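Local coordinates for putative GH105 family protein (PDB 3QWT) that is of unknown function but is probably a glycoside hydrolase that removes unsaturated uronic acid residues from the ends of oligosaccharides, at residues 169-172 / 173-177; 279-282 / 283-287. All coordinates share one frame; numbering follows the deposited sequence.

Contact 1 (169-172 / 173-177); sequences DTLM and MTVLP
Asp169 and Thr170 meet Met173, Thr174 and Val175 in a local contact at the buried beginning of helix 170-184, one of the helices of the alpha/alpha toroid. A wide pi-type turn interrupts the alpha-helical pattern here. Asp169 O takes the N-H of Met173 in a bond of 3.1 Å, almost collinear with its C=O, and also that of Met172. Thr170 O is likewise shared: Thr174 N reaches it from 3.2 Å, and Val175 N, one residue further on, from 3.3 Å with a straight N-H (175°). The wider spacing persists where Leu176 N bonds to Leu171 O. Pro177 has no N-H to continue the series, and the helix kinks there.

The side chains fan out to different neighbours. Leu171 CD2 lies alongside Val175 CG2 at 3.8 Å, both beside helix 188-205. Met172, a selenomethionine, sends CG away from its backbone N (chi1 176°), then bends twice, bringing CE alongside Leu176 CD2. Trp236 of helix 231-248 touches both Met172 and Met173. The polar ends are bonded by residues outside the segment: the Asp169 carboxylate bonds to Trp236 and His215 and lies near a bound glycerol, which may mark a pocket, while Thr170 OG1 bonds to His155 and Thr174 OG1 to Val109 O. Met173, also a selenomethionine, folds back at chi2 (-45°), crossing Met172 so that its SE rests 3.6 Å from Met172 CG.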
loop_
_atom_site.group_PDB
_atom_site.type_symbol
_atom_site.label_atom_id
_atom_site.label_comp_id
_atom_site.label_asym_id
_atom_site.label_seq_id
_atom_site.Cartn_x
_atom_site.Cartn_y
_atom_site.Cartn_z
ATOM N N ASP A 169 20.836 -20.345 28.354
ATOM C CA ASP A 169 19.766 -21.306 28.158
ATOM C C ASP A 169 18.421 -20.598 27.891
ATOM O O ASP A 169 17.544 -21.120 27.202
ATOM C CB ASP A 169 19.662 -22.238 29.388
ATOM C CG ASP A 169 21.025 -22.891 29.775
ATOM O OD1 ASP A 169 21.164 -24.137 29.693
ATOM O OD2 ASP A 169 21.961 -22.159 30.169
ATOM N N THR A 170 18.262 -19.407 28.444
ATOM C CA THR A 170 17.037 -18.659 28.246
ATOM C C THR A 170 16.763 -18.514 26.762
ATOM O O THR A 170 15.619 -18.532 26.361
ATOM C CB THR A 170 17.115 -17.285 28.902
ATOM O OG1 THR A 170 17.350 -17.456 30.302
ATOM C CG2 THR A 170 15.831 -16.503 28.699
ATOM N N LEU A 171 17.805 -18.402 25.937
ATOM C CA LEU A 171 17.536 -18.134 24.522
ATOM C C LEU A 171 16.797 -19.291 23.860
ATOM O O LEU A 171 15.983 -19.073 22.961
ATOM C CB LEU A 171 18.797 -17.728 23.740
ATOM C CG LEU A 171 19.282 -16.304 24.064
ATOM C CD1 LEU A 171 20.741 -16.108 23.694
ATOM C CD2 LEU A 171 18.411 -15.240 23.387
HETATM N N MSE A 172 17.065 -20.509 24.326
HETATM C CA MSE A 172 16.453 -21.696 23.750
HETATM C C MSE A 172 15.074 -22.002 24.353
HETATM O O MSE A 172 14.129 -22.342 23.626
HETATM C CB MSE A 172 17.379 -22.910 23.921
HETATM C CG MSE A 172 16.804 -24.240 23.440
HETATM SE SE MSE A 172 16.718 -24.370 21.490
HETATM C CE MSE A 172 14.784 -24.564 21.307
HETATM N N MSE A 173 14.967 -21.886 25.674
HETATM C CA MSE A 173 13.781 -22.340 26.402
HETATM C C MSE A 173 12.591 -21.367 26.417
HETATM O O MSE A 173 11.462 -21.795 26.643
HETATM C CB MSE A 173 14.137 -22.676 27.841
HETATM C CG MSE A 173 15.390 -23.521 27.998
HETATM SE SE MSE A 173 15.499 -25.013 26.754
HETATM C CE MSE A 173 17.409 -25.386 27.027
ATOM N N THR A 174 12.836 -20.072 26.218
ATOM C CA THR A 174 11.745 -19.088 26.243
ATOM C C THR A 174 11.771 -18.099 25.084
ATOM O O THR A 174 10.743 -17.816 24.479
ATOM C CB THR A 174 11.692 -18.309 27.589
ATOM O OG1 THR A 174 11.239 -19.190 28.616
ATOM C CG2 THR A 174 10.721 -17.144 27.525
ATOM N N VAL A 175 12.933 -17.551 24.772
ATOM C CA VAL A 175 12.958 -16.585 23.700
ATOM C C VAL A 175 12.492 -17.171 22.369
ATOM O O VAL A 175 11.610 -16.626 21.727
ATOM C CB VAL A 175 14.327 -15.950 23.487
ATOM C CG1 VAL A 175 14.181 -14.832 22.457
ATOM C CG2 VAL A 175 14.859 -15.414 24.791
ATOM N N LEU A 176 13.098 -18.266 21.938
ATOM C CA LEU A 176 12.746 -18.800 20.635
ATOM C C LEU A 176 11.263 -19.183 20.580
ATOM O O LEU A 176 10.588 -18.876 19.605
ATOM C CB LEU A 176 13.649 -19.975 20.255
ATOM C CG LEU A 176 13.295 -20.633 18.923
ATOM C CD1 LEU A 176 13.332 -19.624 17.787
ATOM C CD2 LEU A 176 14.245 -21.756 18.643
ATOM N N PRO A 177 10.751 -19.857 21.627
ATOM C CA PRO A 177 9.309 -20.155 21.628
ATOM C C PRO A 177 8.464 -18.895 21.517
ATOM O O PRO A 177 7.455 -18.888 20.813
ATOM C CB PRO A 177 9.087 -20.822 22.990
ATOM C CG PRO A 177 10.407 -21.464 23.303
ATOM C CD PRO A 177 11.471 -20.587 22.693
#

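Contact 2 (279-282 / 283-287); sequences GLWH and TLLDD
Trp281 and Leu285 touch through aliphatic carbon: Leu285 CD2 comes obliquely to Trp281 CB at 3.7 Å and lies near CG and CD1 of the indole. With Leu285 CG anti to the carbonyl carbon (chi1 -66°), the same methyl also comes 3.3 Å from His282 O, and Leu285 CA offers that carbonyl a CA-H...O contact. The His282 side chain turns to the Leu284-Asp287 turn, with CB 3.3 Å from Leu284 O and its ring oblique to Asp287 O. No direct hydrogen bond joins 279-282 to 283-287; a water bridges them instead, accepting from His282 N (2.8 Å) and donating to Leu285 O (3.1 Å). A type I beta turn, closed by Asp287 N to Leu284 O, brings the chain round.

Ser290 supports both sides of the bend: its O receives the bond from His282 ND1, and the carbonyls of Leu284 and Asp287 share the one hydrogen of its OG. Asp287 OD1 takes the N-H of His289, while OD2 forms a salt bridge with Arg355. Trp281 NE1 bonds to Leu271 O in helix 255-272, and its ring meets Phe300 edge-to-face. The loop thus connects helices 255-272 and 294-309, with Trp281 also touching helix 318-330 and Leu284 packing on helix 351-355.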
loop_
_atom_site.group_PDB
_atom_site.type_symbol
_atom_site.label_atom_id
_atom_site.label_comp_id
_atom_site.label_asym_id
_atom_site.label_seq_id
_atom_site.Cartn_x
_atom_site.Cartn_y
_atom_site.Cartn_z
ATOM N N GLY A 279 36.205 -34.825 16.873
ATOM C CA GLY A 279 35.063 -34.151 16.291
ATOM C C GLY A 279 34.116 -33.660 17.367
ATOM O O GLY A 279 33.119 -32.999 17.074
ATOM N N LEU A 280 34.435 -33.990 18.616
ATOM C CA LEU A 280 33.662 -33.533 19.762
ATOM C C LEU A 280 34.289 -32.294 20.389
ATOM O O LEU A 280 35.414 -31.931 20.054
ATOM C CB LEU A 280 33.535 -34.640 20.803
ATOM C CG LEU A 280 32.252 -35.478 20.704
ATOM C CD1 LEU A 280 32.253 -36.414 19.490
ATOM C CD2 LEU A 280 32.050 -36.260 21.982
ATOM N N TRP A 281 33.553 -31.650 21.292
ATOM C CA TRP A 281 34.052 -30.471 21.996
ATOM C C TRP A 281 34.111 -30.704 23.490
ATOM O O TRP A 281 33.270 -31.421 24.033
ATOM C CB TRP A 281 33.145 -29.263 21.748
ATOM C CG TRP A 281 33.398 -28.569 20.490
ATOM C CD1 TRP A 281 34.217 -27.490 20.291
ATOM C CD2 TRP A 281 32.820 -28.876 19.225
ATOM N NE1 TRP A 281 34.176 -27.104 18.975
ATOM C CE2 TRP A 281 33.325 -27.939 18.297
ATOM C CE3 TRP A 281 31.915 -29.851 18.786
ATOM C CZ2 TRP A 281 32.955 -27.949 16.952
ATOM C CZ3 TRP A 281 31.550 -29.862 17.452
ATOM C CH2 TRP A 281 32.071 -28.918 16.549
ATOM N N HIS A 282 35.084 -30.069 24.149
ATOM C CA HIS A 282 35.239 -30.163 25.602
ATOM C C HIS A 282 34.141 -29.408 26.375
ATOM O O HIS A 282 33.697 -28.328 25.962
ATOM C CB HIS A 282 36.625 -29.672 26.017
ATOM C CG HIS A 282 37.749 -30.435 25.388
ATOM N ND1 HIS A 282 38.228 -31.622 25.906
ATOM C CD2 HIS A 282 38.499 -30.178 24.288
ATOM C CE1 HIS A 282 39.221 -32.061 25.155
ATOM N NE2 HIS A 282 39.410 -31.200 24.168
ATOM N N THR A 283 33.709 -29.985 27.496
ATOM C CA THR A 283 32.579 -29.456 28.257
ATOM C C THR A 283 32.891 -28.064 28.799
ATOM O O THR A 283 31.996 -27.222 28.947
ATOM C CB THR A 283 32.134 -30.416 29.382
ATOM O OG1 THR A 283 30.823 -30.058 29.821
ATOM C CG2 THR A 283 33.099 -30.371 30.561
ATOM N N LEU A 284 34.162 -27.820 29.097
ATOM C CA LEU A 284 34.658 -26.453 29.150
ATOM C C LEU A 284 35.461 -26.287 27.884
ATOM O O LEU A 284 36.529 -26.893 27.739
ATOM C CB LEU A 284 35.528 -26.205 30.367
ATOM C CG LEU A 284 34.937 -25.530 31.603
ATOM C CD1 LEU A 284 33.479 -25.166 31.425
ATOM C CD2 LEU A 284 35.149 -26.403 32.833
ATOM N N LEU A 285 34.935 -25.476 26.968
ATOM C CA LEU A 285 35.411 -25.431 25.593
ATOM C C LEU A 285 36.878 -25.074 25.472
ATOM O O LEU A 285 37.536 -25.507 24.536
ATOM C CB LEU A 285 34.594 -24.446 24.756
ATOM C CG LEU A 285 33.117 -24.775 24.500
ATOM C CD1 LEU A 285 32.391 -23.558 23.846
ATOM C CD2 LEU A 285 32.967 -26.038 23.645
ATOM N N ASP A 286 37.370 -24.249 26.393
ATOM C CA ASP A 286 38.762 -23.794 26.368
ATOM C C ASP A 286 39.637 -24.568 27.373
ATOM O O ASP A 286 40.733 -24.132 27.730
ATOM C CB ASP A 286 38.837 -22.279 26.609
ATOM C CG ASP A 286 38.241 -21.859 27.951
ATOM O OD1 ASP A 286 37.402 -22.602 28.513
ATOM O OD2 ASP A 286 38.613 -20.776 28.442
ATOM N N ASP A 287 39.141 -25.721 27.817
ATOM C CA ASP A 287 39.872 -26.592 28.738
ATOM C C ASP A 287 40.008 -27.999 28.135
ATOM O O ASP A 287 39.156 -28.858 28.343
ATOM C CB ASP A 287 39.166 -26.648 30.102
ATOM C CG ASP A 287 39.949 -27.446 31.140
ATOM O OD1 ASP A 287 40.892 -28.167 30.746
ATOM O OD2 ASP A 287 39.618 -27.362 32.348
HETATM O O HOH W 1 36.482 -27.972 22.937
#

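In the fold
Contact 1 comes first along the chain, at the start of helix 170-184; contact 2 follows in the loop between helices 255-272 and 294-309. Their centres lie about 23 Å apart and their nearest atoms about 11 Å, so they do not touch. Contact 1 is the more central, about 9 Å from the centre of the chain against about 17 Å for contact 2. Helix 231-248 lies between them in sequence and meets both: it packs on 169-177, while Ala231 at its start is paired with Thr283 by backbone hydrogen bonding. Contact 1 thus shapes a central toroid helix beside a bound glycerol, and contact 2 ties a connecting loop to helices farther out.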